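Local coordinates for mobilization protein A (Pseudomonas aeruginosa, PDB 2NS6) that nicks one DNA strand at the plasmid origin of transfer, as the minimal relaxase domain of a metal-dependent enzyme that starts conjugative transfer, at residues A[56-65]-A[135-143]. Residues are numbered along the deposited sequence; the frame is centred on the assembly and turned at random.
Sequences YWDAADLYER and PAAQWFKRY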
ATOM      1  N   TYR A  56      -5.109   0.077 -11.541  1.00 12.58           N
ATOM      2  CA  TYR A  56      -5.817   0.765 -10.467  1.00 11.49           C
ATOM      3  C   TYR A  56      -5.249   2.169 -10.254  1.00 13.82           C
ATOM      4  O   TYR A  56      -5.993   3.140 -10.089  1.00 16.68           O
ATOM      5  CB  TYR A  56      -5.711  -0.031  -9.160  1.00 11.00           C
ATOM      6  CG  TYR A  56      -6.540   0.536  -8.030  1.00  9.79           C
ATOM      7  CD1 TYR A  56      -7.881   0.185  -7.881  1.00 10.47           C
ATOM      8  CD2 TYR A  56      -5.994   1.449  -7.130  1.00  9.29           C
ATOM      9  CE1 TYR A  56      -8.660   0.727  -6.872  1.00 11.50           C
ATOM     10  CE2 TYR A  56      -6.766   2.003  -6.111  1.00 10.91           C
ATOM     11  CZ  TYR A  56      -8.099   1.638  -5.989  1.00 12.33           C
ATOM     12  OH  TYR A  56      -8.880   2.179  -4.994  1.00 13.50           O
ATOM     13  N   TRP A  57      -3.928   2.279 -10.255  1.00 13.95           N
ATOM     14  CA  TRP A  57      -3.290   3.566 -10.048  1.00 13.03           C
ATOM     15  C   TRP A  57      -3.494   4.502 -11.233  1.00 13.11           C
ATOM     16  O   TRP A  57      -3.562   5.725 -11.061  1.00 12.18           O
ATOM     17  CB  TRP A  57      -1.809   3.352  -9.748  1.00 11.63           C
ATOM     18  CG  TRP A  57      -1.639   2.421  -8.581  1.00 11.38           C
ATOM     19  CD1 TRP A  57      -1.059   1.189  -8.592  1.00  9.13           C
ATOM     20  CD2 TRP A  57      -2.108   2.636  -7.244  1.00 10.31           C
ATOM     21  NE1 TRP A  57      -1.133   0.618  -7.341  1.00 12.13           N
ATOM     22  CE2 TRP A  57      -1.768   1.490  -6.494  1.00 10.50           C
ATOM     23  CE3 TRP A  57      -2.774   3.697  -6.601  1.00 11.20           C
ATOM     24  CZ2 TRP A  57      -2.084   1.361  -5.130  1.00 10.10           C
ATOM     25  CZ3 TRP A  57      -3.086   3.572  -5.251  1.00  8.97           C
ATOM     26  CH2 TRP A  57      -2.733   2.408  -4.529  1.00 11.11           C
ATOM     27  N   ASP A  58      -3.606   3.927 -12.428  1.00 15.69           N
ATOM     28  CA  ASP A  58      -3.851   4.722 -13.636  1.00 18.41           C
ATOM     29  C   ASP A  58      -5.210   5.410 -13.473  1.00 18.11           C
ATOM     30  O   ASP A  58      -5.341   6.608 -13.715  1.00 20.25           O
ATOM     31  CB  ASP A  58      -3.911   3.837 -14.896  1.00 18.62           C
ATOM     32  CG  ASP A  58      -2.535   3.385 -15.392  1.00 21.87           C
ATOM     33  OD1 ASP A  58      -1.544   4.135 -15.253  1.00 23.82           O
ATOM     34  OD2 ASP A  58      -2.458   2.266 -15.959  1.00 20.17           O
ATOM     35  N   ALA A  59      -6.219   4.635 -13.073  1.00 18.29           N
ATOM     36  CA  ALA A  59      -7.573   5.159 -12.885  1.00 19.70           C
ATOM     37  C   ALA A  59      -7.566   6.229 -11.805  1.00 19.97           C
ATOM     38  O   ALA A  59      -8.110   7.319 -11.990  1.00 20.51           O
ATOM     39  CB  ALA A  59      -8.535   4.027 -12.498  1.00 17.92           C
ATOM     40  N   ALA A  60      -6.954   5.914 -10.669  1.00 18.50           N
ATOM     41  CA  ALA A  60      -6.878   6.874  -9.583  1.00 16.31           C
ATOM     42  C   ALA A  60      -6.359   8.215 -10.121  1.00 16.29           C
ATOM     43  O   ALA A  60      -6.930   9.255  -9.826  1.00 15.83           O
ATOM     44  CB  ALA A  60      -5.958   6.346  -8.487  1.00 13.63           C
ATOM     45  N   ASP A  61      -5.286   8.182 -10.914  1.00 16.26           N
ATOM     46  CA  ASP A  61      -4.708   9.404 -11.487  1.00 18.32           C
ATOM     47  C   ASP A  61      -5.654  10.062 -12.501  1.00 19.71           C
ATOM     48  O   ASP A  61      -5.740  11.285 -12.579  1.00 19.64           O
ATOM     49  CB  ASP A  61      -3.377   9.112 -12.201  1.00 15.88           C
ATOM     50  CG  ASP A  61      -2.203   8.902 -11.234  1.00 18.71           C
ATOM     51  OD1 ASP A  61      -1.174   8.354 -11.681  1.00 19.91           O
ATOM     52  OD2 ASP A  61      -2.297   9.299 -10.050  1.00 14.70           O
ATOM     53  N   LEU A  62      -6.363   9.250 -13.275  1.00 19.57           N
ATOM     54  CA  LEU A  62      -7.262   9.775 -14.287  1.00 22.67           C
ATOM     55  C   LEU A  62      -8.656  10.147 -13.788  1.00 24.57           C
ATOM     56  O   LEU A  62      -9.339  10.958 -14.414  1.00 28.08           O
ATOM     57  CB  LEU A  62      -7.382   8.763 -15.428  1.00 22.36           C
ATOM     58  CG  LEU A  62      -8.322   9.116 -16.587  1.00 24.91           C
ATOM     59  CD1 LEU A  62      -7.841  10.382 -17.295  1.00 24.00           C
ATOM     60  CD2 LEU A  62      -8.362   7.949 -17.551  1.00 23.60           C
ATOM     61  N   TYR A  63      -9.080   9.577 -12.660  1.00 25.31           N
ATOM     62  CA  TYR A  63     -10.421   9.854 -12.146  1.00 24.04           C
ATOM     63  C   TYR A  63     -10.583  10.505 -10.772  1.00 24.77           C
ATOM     64  O   TYR A  63     -11.617  11.115 -10.518  1.00 24.64           O
ATOM     65  CB  TYR A  63     -11.258   8.572 -12.187  1.00 23.37           C
ATOM     66  CG  TYR A  63     -11.412   8.001 -13.584  1.00 24.91           C
ATOM     67  CD1 TYR A  63     -10.852   6.777 -13.924  1.00 23.99           C
ATOM     68  CD2 TYR A  63     -12.084   8.711 -14.577  1.00 25.24           C
ATOM     69  CE1 TYR A  63     -10.949   6.274 -15.225  1.00 26.33           C
ATOM     70  CE2 TYR A  63     -12.185   8.219 -15.875  1.00 24.83           C
ATOM     71  CZ  TYR A  63     -11.613   7.005 -16.190  1.00 22.99           C
ATOM     72  OH  TYR A  63     -11.679   6.542 -17.476  1.00 23.72           O
ATOM     73  N   GLU A  64      -9.609  10.377  -9.873  1.00 25.02           N
ATOM     74  CA  GLU A  64      -9.771  11.004  -8.557  1.00 28.17           C
ATOM     75  C   GLU A  64      -9.747  12.516  -8.709  1.00 28.82           C
ATOM     76  O   GLU A  64      -8.981  13.050  -9.505  1.00 30.27           O
ATOM     77  CB  GLU A  64      -8.661  10.577  -7.591  1.00 28.39           C
ATOM     78  CG  GLU A  64      -9.166   9.791  -6.389  1.00 30.46           C
ATOM     79  CD  GLU A  64      -9.837  10.658  -5.332  1.00 29.71           C
ATOM     80  OE1 GLU A  64     -10.564  11.613  -5.680  1.00 33.19           O
ATOM     81  OE2 GLU A  64      -9.643  10.374  -4.138  1.00 31.96           O
ATOM     82  N   ARG A  65     -10.587  13.206  -7.948  1.00 29.67           N
ATOM     83  CA  ARG A  65     -10.635  14.661  -8.027  1.00 31.58           C
ATOM     84  C   ARG A  65      -9.305  15.255  -7.565  1.00 31.02           C
ATOM     85  O   ARG A  65      -8.580  14.638  -6.781  1.00 30.31           O
ATOM     86  CB  ARG A  65     -11.781  15.196  -7.167  1.00 32.25           C
ATOM     87  CG  ARG A  65     -11.639  14.850  -5.701  1.00 34.20           C
ATOM     88  CD  ARG A  65     -12.718  15.510  -4.882  1.00 35.47           C
ATOM     89  NE  ARG A  65     -12.472  15.383  -3.446  1.00 35.61           N
ATOM     90  CZ  ARG A  65     -13.211  15.982  -2.522  1.00 36.37           C
ATOM     91  NH1 ARG A  65     -14.235  16.745  -2.895  1.00 35.42           N
ATOM     92  NH2 ARG A  65     -12.934  15.820  -1.236  1.00 39.11           N
ATOM     93  N   PRO A 135     -16.977   0.159 -12.926  1.00 18.55           N
ATOM     94  CA  PRO A 135     -15.996   0.442 -13.982  1.00 17.47           C
ATOM     95  C   PRO A 135     -14.912   1.357 -13.406  1.00 16.86           C
ATOM     96  O   PRO A 135     -15.121   1.988 -12.373  1.00 18.03           O
ATOM     97  CB  PRO A 135     -16.837   1.149 -15.042  1.00 18.05           C
ATOM     98  CG  PRO A 135     -18.160   0.460 -14.919  1.00 20.10           C
ATOM     99  CD  PRO A 135     -18.354   0.372 -13.411  1.00 18.86           C
ATOM    100  N   ALA A 136     -13.766   1.438 -14.069  1.00 16.62           N
ATOM    101  CA  ALA A 136     -12.683   2.286 -13.591  1.00 17.00           C
ATOM    102  C   ALA A 136     -13.145   3.741 -13.474  1.00 18.87           C
ATOM    103  O   ALA A 136     -12.882   4.408 -12.474  1.00 17.90           O
ATOM    104  CB  ALA A 136     -11.470   2.184 -14.536  1.00 16.41           C
ATOM    105  N   ALA A 137     -13.844   4.227 -14.497  1.00 19.36           N
ATOM    106  CA  ALA A 137     -14.336   5.601 -14.511  1.00 21.21           C
ATOM    107  C   ALA A 137     -15.374   5.894 -13.416  1.00 22.43           C
ATOM    108  O   ALA A 137     -15.689   7.057 -13.151  1.00 21.89           O
ATOM    109  CB  ALA A 137     -14.934   5.921 -15.893  1.00 21.58           C
ATOM    110  N   GLN A 138     -15.902   4.848 -12.780  1.00 21.13           N
ATOM    111  CA  GLN A 138     -16.913   5.026 -11.733  1.00 20.62           C
ATOM    112  C   GLN A 138     -16.412   4.717 -10.327  1.00 19.61           C
ATOM    113  O   GLN A 138     -17.015   5.135  -9.338  1.00 19.33           O
ATOM    114  CB  GLN A 138     -18.123   4.130 -12.012  1.00 18.90           C
ATOM    115  CG  GLN A 138     -19.267   4.298 -11.019  1.00 19.07           C
ATOM    116  CD  GLN A 138     -20.331   3.224 -11.171  1.00 20.64           C
ATOM    117  OE1 GLN A 138     -20.709   2.867 -12.284  1.00 20.79           O
ATOM    118  NE2 GLN A 138     -20.823   2.712 -10.047  1.00 18.64           N
ATOM    119  N   TRP A 139     -15.313   3.978 -10.239  1.00 19.89           N
ATOM    120  CA  TRP A 139     -14.770   3.583  -8.942  1.00 17.01           C
ATOM    121  C   TRP A 139     -14.450   4.726  -7.983  1.00 18.68           C
ATOM    122  O   TRP A 139     -14.750   4.636  -6.792  1.00 18.63           O
ATOM    123  CB  TRP A 139     -13.530   2.704  -9.145  1.00 16.43           C
ATOM    124  CG  TRP A 139     -12.920   2.194  -7.862  1.00 12.16           C
ATOM    125  CD1 TRP A 139     -11.948   2.803  -7.122  1.00 11.55           C
ATOM    126  CD2 TRP A 139     -13.291   1.012  -7.140  1.00  9.25           C
ATOM    127  NE1 TRP A 139     -11.694   2.080  -5.988  1.00 12.02           N
ATOM    128  CE2 TRP A 139     -12.503   0.976  -5.968  1.00  8.76           C
ATOM    129  CE3 TRP A 139     -14.216  -0.016  -7.365  1.00 11.70           C
ATOM    130  CZ2 TRP A 139     -12.610  -0.049  -5.019  1.00  9.45           C
ATOM    131  CZ3 TRP A 139     -14.326  -1.041  -6.418  1.00  7.42           C
ATOM    132  CH2 TRP A 139     -13.526  -1.047  -5.261  1.00 10.55           C
ATOM    133  N   PHE A 140     -13.857   5.801  -8.496  1.00 20.32           N
ATOM    134  CA  PHE A 140     -13.463   6.925  -7.658  1.00 20.26           C
ATOM    135  C   PHE A 140     -14.498   8.048  -7.506  1.00 23.17           C
ATOM    136  O   PHE A 140     -14.234   9.073  -6.868  1.00 23.24           O
ATOM    137  CB  PHE A 140     -12.130   7.491  -8.166  1.00 19.53           C
ATOM    138  CG  PHE A 140     -11.018   6.466  -8.228  1.00 19.26           C
ATOM    139  CD1 PHE A 140     -10.813   5.701  -9.372  1.00 17.11           C
ATOM    140  CD2 PHE A 140     -10.183   6.264  -7.130  1.00 17.05           C
ATOM    141  CE1 PHE A 140      -9.784   4.748  -9.421  1.00 18.62           C
ATOM    142  CE2 PHE A 140      -9.155   5.318  -7.166  1.00 14.52           C
ATOM    143  CZ  PHE A 140      -8.956   4.558  -8.314  1.00 18.84           C
ATOM    144  N   LYS A 141     -15.677   7.860  -8.089  1.00 22.92           N
ATOM    145  CA  LYS A 141     -16.729   8.857  -7.971  1.00 23.44           C
ATOM    146  C   LYS A 141     -17.184   8.868  -6.519  1.00 23.69           C
ATOM    147  O   LYS A 141     -16.737   8.043  -5.709  1.00 21.25           O
ATOM    148  CB  LYS A 141     -17.902   8.506  -8.896  1.00 25.21           C
ATOM    149  CG  LYS A 141     -17.574   8.624 -10.385  1.00 26.02           C
ATOM    150  CD  LYS A 141     -18.640   7.967 -11.260  1.00 30.03           C
ATOM    151  CE  LYS A 141     -18.382   8.226 -12.740  1.00 31.75           C
ATOM    152  NZ  LYS A 141     -18.694   7.023 -13.585  1.00 33.65           N
ATOM    153  N   ARG A 142     -18.060   9.811  -6.188  1.00 23.01           N
ATOM    154  CA  ARG A 142     -18.585   9.927  -4.837  1.00 24.19           C
ATOM    155  C   ARG A 142     -19.399   8.692  -4.505  1.00 24.22           C
ATOM    156  O   ARG A 142     -19.998   8.079  -5.385  1.00 22.04           O
ATOM    157  CB  ARG A 142     -19.455  11.180  -4.718  1.00 27.33           C
ATOM    158  CG  ARG A 142     -18.690  12.459  -5.008  1.00 31.16           C
ATOM    159  CD  ARG A 142     -19.572  13.697  -4.956  1.00 32.78           C
ATOM    160  NE  ARG A 142     -18.841  14.881  -5.408  1.00 33.77           N
ATOM    161  CZ  ARG A 142     -17.762  15.375  -4.805  1.00 35.22           C
ATOM    162  NH1 ARG A 142     -17.278  14.794  -3.714  1.00 35.32           N
ATOM    163  NH2 ARG A 142     -17.162  16.449  -5.297  1.00 34.74           N
ATOM    164  N   TYR A 143     -19.408   8.328  -3.229  1.00 24.65           N
ATOM    165  CA  TYR A 143     -20.141   7.158  -2.761  1.00 24.69           C
ATOM    166  C   TYR A 143     -21.630   7.466  -2.661  1.00 24.48           C
ATOM    167  O   TYR A 143     -22.014   8.575  -2.295  1.00 25.92           O
ATOM    168  CB  TYR A 143     -19.617   6.746  -1.385  1.00 22.58           C
ATOM    169  CG  TYR A 143     -20.267   5.515  -0.809  1.00 21.54           C
ATOM    170  CD1 TYR A 143     -20.131   4.276  -1.431  1.00 22.66           C
ATOM    171  CD2 TYR A 143     -20.984   5.576   0.385  1.00 22.32           C
ATOM    172  CE1 TYR A 143     -20.689   3.129  -0.874  1.00 23.68           C
ATOM    173  CE2 TYR A 143     -21.543   4.436   0.949  1.00 22.28           C
ATOM    174  CZ  TYR A 143     -21.391   3.219   0.318  1.00 23.12           C
ATOM    175  OH  TYR A 143     -21.922   2.081   0.888  1.00 24.61           O
TER
HETATM  176  O   HOH W   1     -13.372  11.670  -7.302  1.00 27.92           O
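Phe140 lays one face of its ring against the backbone of Ala60, whose CA stands 3.6 Å from the ring centroid, a CH-pi contact over the face. With CG anti to its own carbonyl carbon (chi1 -56°), the ring reaches across to the helix, where small residues let it come close: the methyl of Ala59 meets its edge, 3.4 Å from CB to Phe140 CE1, and the methyl of Ala60 lies near CZ. Glu64 adds its aliphatic CG beside CD2. The opposite face of Phe140 is covered by CD1 of Trp139, so the phenyl ring lies between the helix backbone on one face and the CD1 edge of the indole on the other.

Trp139 also meets Tyr56, and the three rings form an aromatic cluster. The edge of the Tyr56 ring is turned toward the five-membered ring of the indole in an offset edge-to-face pair, with planes at 74°. Trp139 NE1 donates a bent hydrogen bond to Tyr56 OH (3.0 Å, 138°), tilted from the indole plane. Tyrosine suits this buried place because its ring packs while its hydroxyl takes up the indole N-H and also bonds Ser125.

One turn beyond Ala59, the ring of Tyr63 lies flat over Ala137, whose CA sits 3.4 Å from the centroid, almost on the ring normal; an alanine admits so close an approach. Where the helix ends, a water donates to both Glu64 OE1 and Phe140 O, the latter at 2.8 Å, while Glu64 OE2 forms a salt bridge with Lys155.

The contact thus joins the C-terminal part of helix 53-63 to the short helix 136-139, which follows strand 117-124 of the five-stranded antiparallel sheet, while Trp57 of helix 53-63 packs on helix 18-26.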